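Local coordinates for protein putative decarboxylase involved in desferrioxamine biosynthesis (Erwinia amylovora, PDB 5O5C) that probably decarboxylates lysine with pyridoxal 5'-phosphate as cofactor, in the pathway that makes the siderophore desferrioxamine E, at residues L179-S184 and H348-V352; E240-M244 and L427-E431; L305-H311 and F404-L408; A414-L418 and I494-I498. All blocks are in the same frame, centred on the assembly; numbering follows the deposited sequence.

Contact 1. Residues L179-S184 and H348-V352; sequences LLARDS and HLSHV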
# COMPACT_ATOMS: atom_id res chain seq x y z
N LEU B 179 -11.32 -9.43 -8.76
CA LEU B 179 -10.71 -10.70 -8.52
C LEU B 179 -11.78 -11.68 -7.96
O LEU B 179 -11.96 -12.78 -8.50
CB LEU B 179 -9.51 -10.57 -7.61
CG LEU B 179 -8.79 -11.83 -7.09
CD1 LEU B 179 -8.32 -12.81 -8.13
CD2 LEU B 179 -7.63 -11.33 -6.24
N LEU B 180 -12.46 -11.23 -6.91
CA LEU B 180 -13.54 -11.97 -6.31
C LEU B 180 -14.67 -12.21 -7.31
O LEU B 180 -15.14 -13.31 -7.39
CB LEU B 180 -14.07 -11.31 -5.04
CG LEU B 180 -13.35 -11.70 -3.76
CD1 LEU B 180 -11.87 -11.44 -3.87
CD2 LEU B 180 -13.88 -10.97 -2.53
N ALA B 181 -15.07 -11.20 -8.08
CA ALA B 181 -16.14 -11.40 -9.09
C ALA B 181 -15.75 -12.45 -10.06
O ALA B 181 -16.52 -13.33 -10.30
CB ALA B 181 -16.48 -10.12 -9.84
N ARG B 182 -14.57 -12.33 -10.64
CA ARG B 182 -13.98 -13.33 -11.50
C ARG B 182 -13.96 -14.70 -10.84
O ARG B 182 -14.55 -15.65 -11.41
CB ARG B 182 -12.54 -12.96 -11.90
CG ARG B 182 -11.90 -13.87 -12.92
CD ARG B 182 -10.40 -13.66 -13.01
NE ARG B 182 -9.75 -14.23 -11.82
CZ ARG B 182 -8.45 -14.26 -11.59
NH1 ARG B 182 -7.57 -13.75 -12.45
NH2 ARG B 182 -8.01 -14.81 -10.47
N ASP B 183 -13.27 -14.84 -9.70
CA ASP B 183 -13.18 -16.16 -9.05
C ASP B 183 -14.46 -16.73 -8.53
O ASP B 183 -14.71 -17.91 -8.72
CB ASP B 183 -12.11 -16.23 -7.97
CG ASP B 183 -10.70 -16.10 -8.52
OD1 ASP B 183 -10.53 -15.76 -9.69
OD2 ASP B 183 -9.78 -16.31 -7.75
N SER B 184 -15.32 -15.94 -7.91
CA SER B 184 -16.64 -16.49 -7.47
C SER B 184 -17.52 -17.00 -8.62
O SER B 184 -18.29 -17.98 -8.45
CB SER B 184 -17.43 -15.47 -6.73
OG SER B 184 -17.87 -14.48 -7.65
N HIS B 348 -16.18 -15.25 0.20
CA HIS B 348 -15.60 -14.98 -1.10
C HIS B 348 -14.14 -14.57 -0.93
O HIS B 348 -13.35 -14.82 -1.85
CB HIS B 348 -16.34 -13.91 -1.90
CG HIS B 348 -17.73 -14.30 -2.30
ND1 HIS B 348 -18.80 -13.47 -2.07
CD2 HIS B 348 -18.22 -15.39 -2.94
CE1 HIS B 348 -19.89 -14.04 -2.52
NE2 HIS B 348 -19.58 -15.22 -3.03
N LEU B 349 -13.79 -13.98 0.22
CA LEU B 349 -12.43 -13.63 0.56
C LEU B 349 -11.54 -14.86 0.57
O LEU B 349 -10.33 -14.75 0.35
CB LEU B 349 -12.33 -12.81 1.88
CG LEU B 349 -12.90 -11.34 1.80
CD1 LEU B 349 -13.17 -10.73 3.14
CD2 LEU B 349 -12.01 -10.39 1.03
N SER B 350 -12.13 -16.05 0.76
CA SER B 350 -11.33 -17.28 0.66
C SER B 350 -10.53 -17.31 -0.67
O SER B 350 -9.38 -17.79 -0.67
CB SER B 350 -12.16 -18.56 0.93
OG SER B 350 -12.72 -19.16 -0.24
N HIS B 351 -11.05 -16.76 -1.77
CA HIS B 351 -10.23 -16.78 -3.01
C HIS B 351 -8.83 -16.12 -2.85
O HIS B 351 -7.93 -16.42 -3.59
CB HIS B 351 -11.00 -16.27 -4.25
CG HIS B 351 -12.21 -17.09 -4.57
ND1 HIS B 351 -12.13 -18.31 -5.20
CD2 HIS B 351 -13.52 -16.90 -4.27
CE1 HIS B 351 -13.34 -18.84 -5.26
NE2 HIS B 351 -14.20 -18.01 -4.71
N VAL B 352 -8.65 -15.23 -1.89
CA VAL B 352 -7.36 -14.56 -1.72
C VAL B 352 -6.36 -15.26 -0.76
O VAL B 352 -5.16 -14.97 -0.83
CB VAL B 352 -7.62 -13.10 -1.35
CG1 VAL B 352 -6.34 -12.42 -0.94
CG2 VAL B 352 -8.24 -12.36 -2.54
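Helix 170-189, which begins at the cofactor-binding residues Gly-170 and Thr-171, rests Leu-180 and Asp-183 on the turn that follows strand 339-343. The imidazole of His-351 is covered on one face by the CB of Asp-183, a CH-pi contact with that carbon 3.7 Å from the ring centroid of His-351 and 24° off its normal. The backbone N of Ser-184 lies over the same face, toward the rim. The Asp-183 carboxylate stands steeply to the ring, its plane turned by 79°, and serves Arg-182 instead: in a salt bridge whose two donors share one oxygen, Arg-182 NE meets Asp-183 OD1 almost end-on at 2.7 Å and Arg-182 NH2 takes the syn lone pair of the same OD1. Arg-182 also donates to Leu-226 O and, across the dimer interface, to Ala-224 O and Ile-225 O of the second subunit. In this fold-type I large domain the helix packs on the mixed seven-stranded sheet, and Leu-180 touches Phe-341 and Val-343 of strand 339-343. Across the contact, Leu-180 CG sits 3.7 Å from His-348 O, and its CD1 meets Val-352 CG2 at 4.0 Å. Leu-179, with CG swung opposite the backbone N (chi1 173°), sends CD2 to the same Val-352 CG2 at 3.9 Å. One turn on from Leu-180, Ser-184 CB approaches His-348 CD2 obliquely at 3.9 Å.

Contact 2. Residues E240-M244 and L427-E431; sequences ERYRM and LHVPE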
# COMPACT_ATOMS: atom_id res chain seq x y z
N GLU B 240 -27.91 12.29 -18.75
CA GLU B 240 -27.78 13.74 -18.78
C GLU B 240 -27.38 14.35 -17.42
O GLU B 240 -26.93 15.47 -17.38
CB GLU B 240 -29.08 14.40 -19.27
CG GLU B 240 -29.50 14.12 -20.72
CD GLU B 240 -30.08 12.73 -20.99
OE1 GLU B 240 -30.52 12.04 -20.05
OE2 GLU B 240 -30.10 12.33 -22.19
N ARG B 241 -27.59 13.62 -16.32
CA ARG B 241 -26.90 13.89 -15.02
C ARG B 241 -25.62 13.07 -14.74
O ARG B 241 -25.18 12.92 -13.57
CB ARG B 241 -27.89 13.75 -13.87
CG ARG B 241 -28.97 14.82 -13.91
CD ARG B 241 -30.09 14.50 -12.95
NE ARG B 241 -29.69 14.87 -11.62
CZ ARG B 241 -30.33 14.59 -10.49
NH1 ARG B 241 -31.44 13.86 -10.47
NH2 ARG B 241 -29.81 15.03 -9.35
N TYR B 242 -25.03 12.54 -15.81
CA TYR B 242 -23.77 11.82 -15.76
C TYR B 242 -23.73 10.56 -14.86
O TYR B 242 -22.65 10.12 -14.44
CB TYR B 242 -22.66 12.81 -15.39
CG TYR B 242 -22.54 13.91 -16.43
CD1 TYR B 242 -21.85 13.69 -17.63
CD2 TYR B 242 -23.18 15.13 -16.25
CE1 TYR B 242 -21.76 14.65 -18.61
CE2 TYR B 242 -23.09 16.13 -17.23
CZ TYR B 242 -22.38 15.88 -18.41
OH TYR B 242 -22.25 16.88 -19.33
N ARG B 243 -24.92 10.04 -14.56
CA ARG B 243 -25.14 8.74 -13.94
C ARG B 243 -25.29 7.69 -14.99
O ARG B 243 -25.91 7.96 -16.04
CB ARG B 243 -26.44 8.73 -13.14
CG ARG B 243 -26.54 9.80 -12.09
CD ARG B 243 -27.88 9.74 -11.38
NE ARG B 243 -27.99 10.82 -10.42
CZ ARG B 243 -29.12 11.29 -9.88
NH1 ARG B 243 -30.31 10.78 -10.20
NH2 ARG B 243 -29.06 12.30 -9.04
N MET B 244 -24.76 6.50 -14.71
CA MET B 244 -24.93 5.38 -15.58
C MET B 244 -26.42 5.11 -15.92
O MET B 244 -27.27 5.02 -15.06
CB MET B 244 -24.32 4.12 -14.97
CG MET B 244 -24.53 2.88 -15.82
SD MET B 244 -24.03 1.40 -14.95
CE MET B 244 -24.43 0.20 -16.14
N LEU B 427 -21.80 22.03 -16.49
CA LEU B 427 -22.43 20.84 -17.09
C LEU B 427 -23.44 20.18 -16.15
O LEU B 427 -24.27 19.40 -16.58
CB LEU B 427 -21.37 19.79 -17.47
CG LEU B 427 -20.41 20.10 -18.61
CD1 LEU B 427 -19.47 18.95 -18.83
CD2 LEU B 427 -21.17 20.36 -19.91
N HIS B 428 -23.36 20.46 -14.87
CA HIS B 428 -24.18 19.68 -13.96
C HIS B 428 -24.33 20.39 -12.68
O HIS B 428 -23.47 21.19 -12.26
CB HIS B 428 -23.54 18.29 -13.68
CG HIS B 428 -22.20 18.40 -13.00
ND1 HIS B 428 -21.95 17.88 -11.75
CD2 HIS B 428 -21.07 19.04 -13.37
CE1 HIS B 428 -20.72 18.17 -11.39
NE2 HIS B 428 -20.16 18.87 -12.36
N VAL B 429 -25.39 20.02 -12.00
CA VAL B 429 -25.55 20.46 -10.64
C VAL B 429 -24.85 19.46 -9.67
O VAL B 429 -24.98 18.25 -9.83
CB VAL B 429 -27.04 20.65 -10.36
CG1 VAL B 429 -27.78 19.32 -10.35
CG2 VAL B 429 -27.20 21.42 -9.04
N PRO B 430 -24.13 19.95 -8.65
CA PRO B 430 -23.28 18.97 -7.94
C PRO B 430 -23.98 17.92 -7.13
O PRO B 430 -24.78 18.22 -6.24
CB PRO B 430 -22.44 19.82 -7.03
CG PRO B 430 -23.10 21.15 -6.98
CD PRO B 430 -23.70 21.32 -8.34
N GLU B 431 -23.64 16.69 -7.44
CA GLU B 431 -24.16 15.59 -6.72
C GLU B 431 -23.28 15.31 -5.50
O GLU B 431 -23.69 14.58 -4.59
CB GLU B 431 -24.25 14.42 -7.64
CG GLU B 431 -24.86 13.23 -7.02
CD GLU B 431 -26.03 12.79 -7.81
OE1 GLU B 431 -26.99 13.59 -7.82
OE2 GLU B 431 -25.97 11.71 -8.42
O HOH W 1 -26.18 17.55 -16.01
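Glu-431 OE1 is approached by two arginines. Arg-243 NH2 donates to it at 2.7 Å, in the guanidinium plane and fairly straight (157°). Arg-241 NH2 stands 3.5 Å from Glu-431 OE1, with the oxygen well out of the Arg-241 guanidinium plane, so no N-H points at it and this second salt bridge is one of charge alone. Arg-243 grips side-on: its NE also bonds Glu-431 OE2 at 3.0 Å, both oxygens using their syn lone pairs. Glu-431 has CG opposite its backbone N (chi1 -176°), then bends at chi2 to bring the carboxylate to Arg-243. The Arg-243 CZ sits over the centre of the Arg-241 guanidinium; the shared carboxylate probably offsets this meeting of positive groups. Glu-431 OE2 has a further donor in the backbone N of Ile-278. Beyond this network, Tyr-242 turns its ring edge to Leu-427, with CE2 3.5 Å from Leu-427 O. One water donates to both backbones, 2.6 Å from Glu-240 O and 2.7 Å from Leu-427 O. The contact joins two surface loops, one leading from strand 233-236 of the large sheet into helix 246-258, the other linking strands 424-426 and 434-439 beside helix 397-420.

Contact 3. Residues L305-H311 and F404-L408; sequences LLVSESH and FDDIL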
# COMPACT_ATOMS: atom_id res chain seq x y z
N LEU B 305 -20.62 10.09 2.40
CA LEU B 305 -22.04 10.20 2.72
C LEU B 305 -22.49 9.21 3.80
O LEU B 305 -23.58 9.39 4.38
CB LEU B 305 -22.87 10.04 1.46
CG LEU B 305 -22.69 11.06 0.35
CD1 LEU B 305 -23.46 10.64 -0.88
CD2 LEU B 305 -23.11 12.44 0.84
N LEU B 306 -21.65 8.21 4.11
CA LEU B 306 -21.92 7.26 5.18
C LEU B 306 -21.95 7.89 6.54
O LEU B 306 -22.49 7.30 7.50
CB LEU B 306 -20.90 6.11 5.20
CG LEU B 306 -20.84 5.20 4.00
CD1 LEU B 306 -19.71 4.21 4.21
CD2 LEU B 306 -22.15 4.47 3.76
N VAL B 307 -21.36 9.08 6.66
CA VAL B 307 -21.38 9.88 7.90
C VAL B 307 -22.25 11.15 7.88
O VAL B 307 -22.23 11.89 8.86
CB VAL B 307 -19.96 10.26 8.39
CG1 VAL B 307 -19.24 9.03 8.91
CG2 VAL B 307 -19.13 10.95 7.34
N SER B 308 -23.05 11.36 6.84
CA SER B 308 -23.88 12.57 6.74
C SER B 308 -25.27 12.30 7.32
O SER B 308 -25.96 11.34 6.91
CB SER B 308 -23.99 13.04 5.29
OG SER B 308 -24.77 14.21 5.17
N GLU B 309 -25.63 13.10 8.33
CA GLU B 309 -26.96 13.11 8.97
C GLU B 309 -28.11 13.05 7.98
O GLU B 309 -29.05 12.28 8.19
CB GLU B 309 -27.12 14.38 9.85
CG GLU B 309 -26.96 15.74 9.11
CD GLU B 309 -27.47 16.94 9.90
OE1 GLU B 309 -27.16 17.06 11.11
OE2 GLU B 309 -28.18 17.79 9.31
N SER B 310 -28.04 13.84 6.90
CA SER B 310 -29.15 14.03 5.97
C SER B 310 -28.95 13.41 4.59
O SER B 310 -29.92 13.00 3.96
CB SER B 310 -29.47 15.52 5.80
OG SER B 310 -28.34 16.25 5.37
N HIS B 311 -27.69 13.36 4.13
CA HIS B 311 -27.38 12.95 2.79
C HIS B 311 -27.20 11.44 2.64
O HIS B 311 -27.25 10.93 1.52
CB HIS B 311 -26.15 13.71 2.26
CG HIS B 311 -26.35 15.18 2.17
ND1 HIS B 311 -27.23 15.76 1.27
CD2 HIS B 311 -25.78 16.21 2.85
CE1 HIS B 311 -27.20 17.07 1.42
NE2 HIS B 311 -26.33 17.37 2.37
N PHE B 404 -18.36 17.13 6.01
CA PHE B 404 -18.69 16.68 4.66
C PHE B 404 -19.93 17.44 4.14
O PHE B 404 -19.93 17.94 3.00
CB PHE B 404 -18.93 15.18 4.58
CG PHE B 404 -18.61 14.61 3.26
CD1 PHE B 404 -17.28 14.43 2.90
CD2 PHE B 404 -19.59 14.26 2.37
CE1 PHE B 404 -16.94 13.94 1.67
CE2 PHE B 404 -19.26 13.76 1.12
CZ PHE B 404 -17.93 13.58 0.78
N ASP B 405 -20.94 17.55 5.00
CA ASP B 405 -22.08 18.44 4.73
C ASP B 405 -21.76 19.85 4.37
O ASP B 405 -22.28 20.35 3.37
CB ASP B 405 -23.04 18.47 5.90
CG ASP B 405 -23.74 17.15 6.08
OD1 ASP B 405 -23.72 16.34 5.12
OD2 ASP B 405 -24.27 16.95 7.17
N ASP B 406 -20.93 20.51 5.15
CA ASP B 406 -20.44 21.84 4.75
C ASP B 406 -19.79 21.91 3.37
O ASP B 406 -20.09 22.84 2.61
CB ASP B 406 -19.55 22.47 5.83
CG ASP B 406 -20.34 22.82 7.04
OD1 ASP B 406 -21.54 22.61 7.00
OD2 ASP B 406 -19.81 23.26 8.04
N ILE B 407 -18.98 20.91 3.03
CA ILE B 407 -18.40 20.85 1.67
C ILE B 407 -19.49 20.62 0.59
O ILE B 407 -19.48 21.29 -0.44
CB ILE B 407 -17.12 19.96 1.55
CG1 ILE B 407 -17.26 18.61 2.20
CG2 ILE B 407 -15.90 20.62 2.24
CD1 ILE B 407 -16.28 17.56 1.74
N LEU B 408 -20.45 19.73 0.84
CA LEU B 408 -21.63 19.64 -0.07
C LEU B 408 -22.39 20.98 -0.26
O LEU B 408 -22.72 21.36 -1.36
CB LEU B 408 -22.60 18.56 0.41
CG LEU B 408 -21.92 17.17 0.44
CD1 LEU B 408 -22.78 16.17 1.15
CD2 LEU B 408 -21.61 16.68 -0.95
O HOH W 2 -24.95 20.01 2.83
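Leu-305 opens the contact with its CD2, which meets Leu-408 CD1 at 3.8 Å and comes up to the ring edge of Phe-404 at CE2, 4.1 Å away. Leu-305 also packs on Leu-315, so this end is apolar and buried. Three residues on, the chemistry turns polar: Ser-308 OG donates to Asp-405 OD1 at 2.4 Å, a very short distance whose exact value deserves caution. The hydroxyl is placed there by a first torsion of -179°, opposite the backbone N, and Ser-308 OG also accepts from the backbone N of His-311 at 3.2 Å (153°). That second bond makes an ST motif, which ties the turn after the 3-10 segment and probably helps orient the serine hydroxyl toward Asp-405. The turn follows strand 294-299 of the large-domain sheet, and it packs against helix 397-420, to which Asp-405 belongs. Glu-309 adds a lesser touch from the surface, its CG 3.5 Å from Asp-405 OD2, and the two carboxylates, alike in charge, lie close enough for some repulsion to be likely. His-311 closes the series: its CD2 edge faces Asp-405 OD1 at 3.1 Å, near the ring plane, and the same CD2 lies 3.4 Å from Leu-408 CD1, which approaches obliquely. At the next ring atom, NE2, a water 3.0 Å away joins His-311 to the backbone O of Asp-405.

Contact 4. Residues A414-L418 and I494-I498; sequences AHQLL and IEDVI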
# COMPACT_ATOMS: atom_id res chain seq x y z
N ALA B 414 -20.86 27.15 -5.17
CA ALA B 414 -19.95 27.33 -6.31
C ALA B 414 -20.69 27.09 -7.63
O ALA B 414 -20.51 27.84 -8.59
CB ALA B 414 -18.71 26.48 -6.19
N HIS B 415 -21.56 26.08 -7.67
CA HIS B 415 -22.38 25.84 -8.84
C HIS B 415 -23.23 27.07 -9.17
O HIS B 415 -23.33 27.46 -10.34
CB HIS B 415 -23.32 24.66 -8.65
CG HIS B 415 -24.24 24.45 -9.81
ND1 HIS B 415 -25.60 24.63 -9.72
CD2 HIS B 415 -23.98 24.13 -11.10
CE1 HIS B 415 -26.15 24.42 -10.91
NE2 HIS B 415 -25.18 24.12 -11.76
N GLN B 416 -23.83 27.67 -8.13
CA GLN B 416 -24.55 28.92 -8.30
C GLN B 416 -23.65 29.99 -8.89
O GLN B 416 -24.02 30.57 -9.90
CB GLN B 416 -25.22 29.38 -7.00
CG GLN B 416 -26.40 28.52 -6.62
CD GLN B 416 -27.10 28.99 -5.35
OE1 GLN B 416 -26.47 29.44 -4.39
NE2 GLN B 416 -28.43 28.89 -5.34
N LEU B 417 -22.47 30.20 -8.32
CA LEU B 417 -21.56 31.28 -8.80
C LEU B 417 -21.00 31.07 -10.20
O LEU B 417 -20.74 32.05 -10.91
CB LEU B 417 -20.35 31.41 -7.91
CG LEU B 417 -20.50 31.78 -6.46
CD1 LEU B 417 -19.17 31.52 -5.76
CD2 LEU B 417 -20.95 33.22 -6.34
N LEU B 418 -20.75 29.81 -10.56
CA LEU B 418 -20.27 29.43 -11.87
C LEU B 418 -21.35 29.65 -12.94
O LEU B 418 -21.05 30.22 -14.01
CB LEU B 418 -19.80 27.96 -11.91
CG LEU B 418 -18.52 27.64 -11.09
CD1 LEU B 418 -18.29 26.16 -11.07
CD2 LEU B 418 -17.28 28.32 -11.59
N ILE B 494 -13.93 30.85 -3.53
CA ILE B 494 -14.39 30.34 -4.81
C ILE B 494 -14.48 31.51 -5.76
O ILE B 494 -14.00 31.42 -6.89
CB ILE B 494 -15.77 29.69 -4.73
CG1 ILE B 494 -15.82 28.65 -3.66
CG2 ILE B 494 -16.22 29.12 -6.09
CD1 ILE B 494 -17.15 28.65 -2.99
N GLU B 495 -15.05 32.62 -5.30
CA GLU B 495 -15.13 33.84 -6.14
C GLU B 495 -13.76 34.22 -6.66
O GLU B 495 -13.61 34.51 -7.82
CB GLU B 495 -15.70 35.05 -5.40
CG GLU B 495 -17.16 34.98 -5.00
CD GLU B 495 -17.54 36.18 -4.13
OE1 GLU B 495 -17.28 37.32 -4.56
OE2 GLU B 495 -18.07 35.99 -3.01
N ASP B 496 -12.76 34.22 -5.79
CA ASP B 496 -11.39 34.53 -6.20
C ASP B 496 -10.92 33.68 -7.37
O ASP B 496 -10.36 34.21 -8.38
CB ASP B 496 -10.43 34.39 -4.99
CG ASP B 496 -10.53 35.55 -4.01
OD1 ASP B 496 -11.23 36.54 -4.29
OD2 ASP B 496 -9.89 35.51 -2.94
N VAL B 497 -11.17 32.36 -7.27
CA VAL B 497 -10.57 31.36 -8.19
C VAL B 497 -11.30 31.47 -9.53
O VAL B 497 -10.67 31.53 -10.60
CB VAL B 497 -10.59 29.92 -7.61
CG1 VAL B 497 -9.88 28.93 -8.53
CG2 VAL B 497 -9.90 29.85 -6.26
N ILE B 498 -12.60 31.60 -9.46
CA ILE B 498 -13.39 31.93 -10.64
C ILE B 498 -12.82 33.14 -11.37
O ILE B 498 -12.74 33.09 -12.58
CB ILE B 498 -14.86 32.17 -10.34
CG1 ILE B 498 -15.47 30.87 -9.83
CG2 ILE B 498 -15.57 32.65 -11.60
CD1 ILE B 498 -16.89 31.01 -9.32
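Ile-498 CD1 makes the tight part of this helix pair: it lies 3.5 Å from Leu-418 CD2 and 3.8 Å from Leu-417 CB, pushed between the two leucines. With CG1 opposite the carbonyl carbon (chi1 -64°) and the chain extended beyond it, the isoleucine carries its terminal methyl across to the other helix. One turn earlier, Ile-494 offers CG2 to Ala-414 CB at 3.6 Å, where the backbones come closest, consistent with the small alanine side chain. The contact is wholly apolar. The segments of helix 397-420 and helix 491-510 run in roughly the same direction, with axes 10.5 Å apart at nearest and crossing at -36°. Both helices lean on the four-stranded antiparallel sheet of the C-terminal part: Leu-418 touches Ile-424, Val-426 and Phe-437, and Ile-494 touches Phe-482. The outer side, where Glu-495 is exposed, is looser. Leu-417 crosses Ile-494 at about a right angle, its CD1 3.8 Å from Ile-494 CG2, and beyond that the same methyl meets only aliphatic carbon of Glu-495, at CG, 4.1 Å away.

In the fold
Contacts 1 and 4 lie on opposite sides of the chain's centre, their centres 45 Å apart. Contact 3 is built on helix 397-420 and contact 2 packs beside it; their centres are 18 Å apart. Contacts 3 and 4 share this helix, and contact 2 reaches it directly, since His-415 packs against His-428, Val-429 and Pro-430. Contact 3 comes nearest the predicted cofactor-attachment site: the side chain of Phe-404 is about 7 Å from that of Lys-330 and about 11 Å from a bound pyridoxal phosphate. The side chains of Val-352 in contact 1 and Glu-431 in contact 2 lie about 12 and 13 Å from a bound pyridoxal phosphate, while contact 4 is remote.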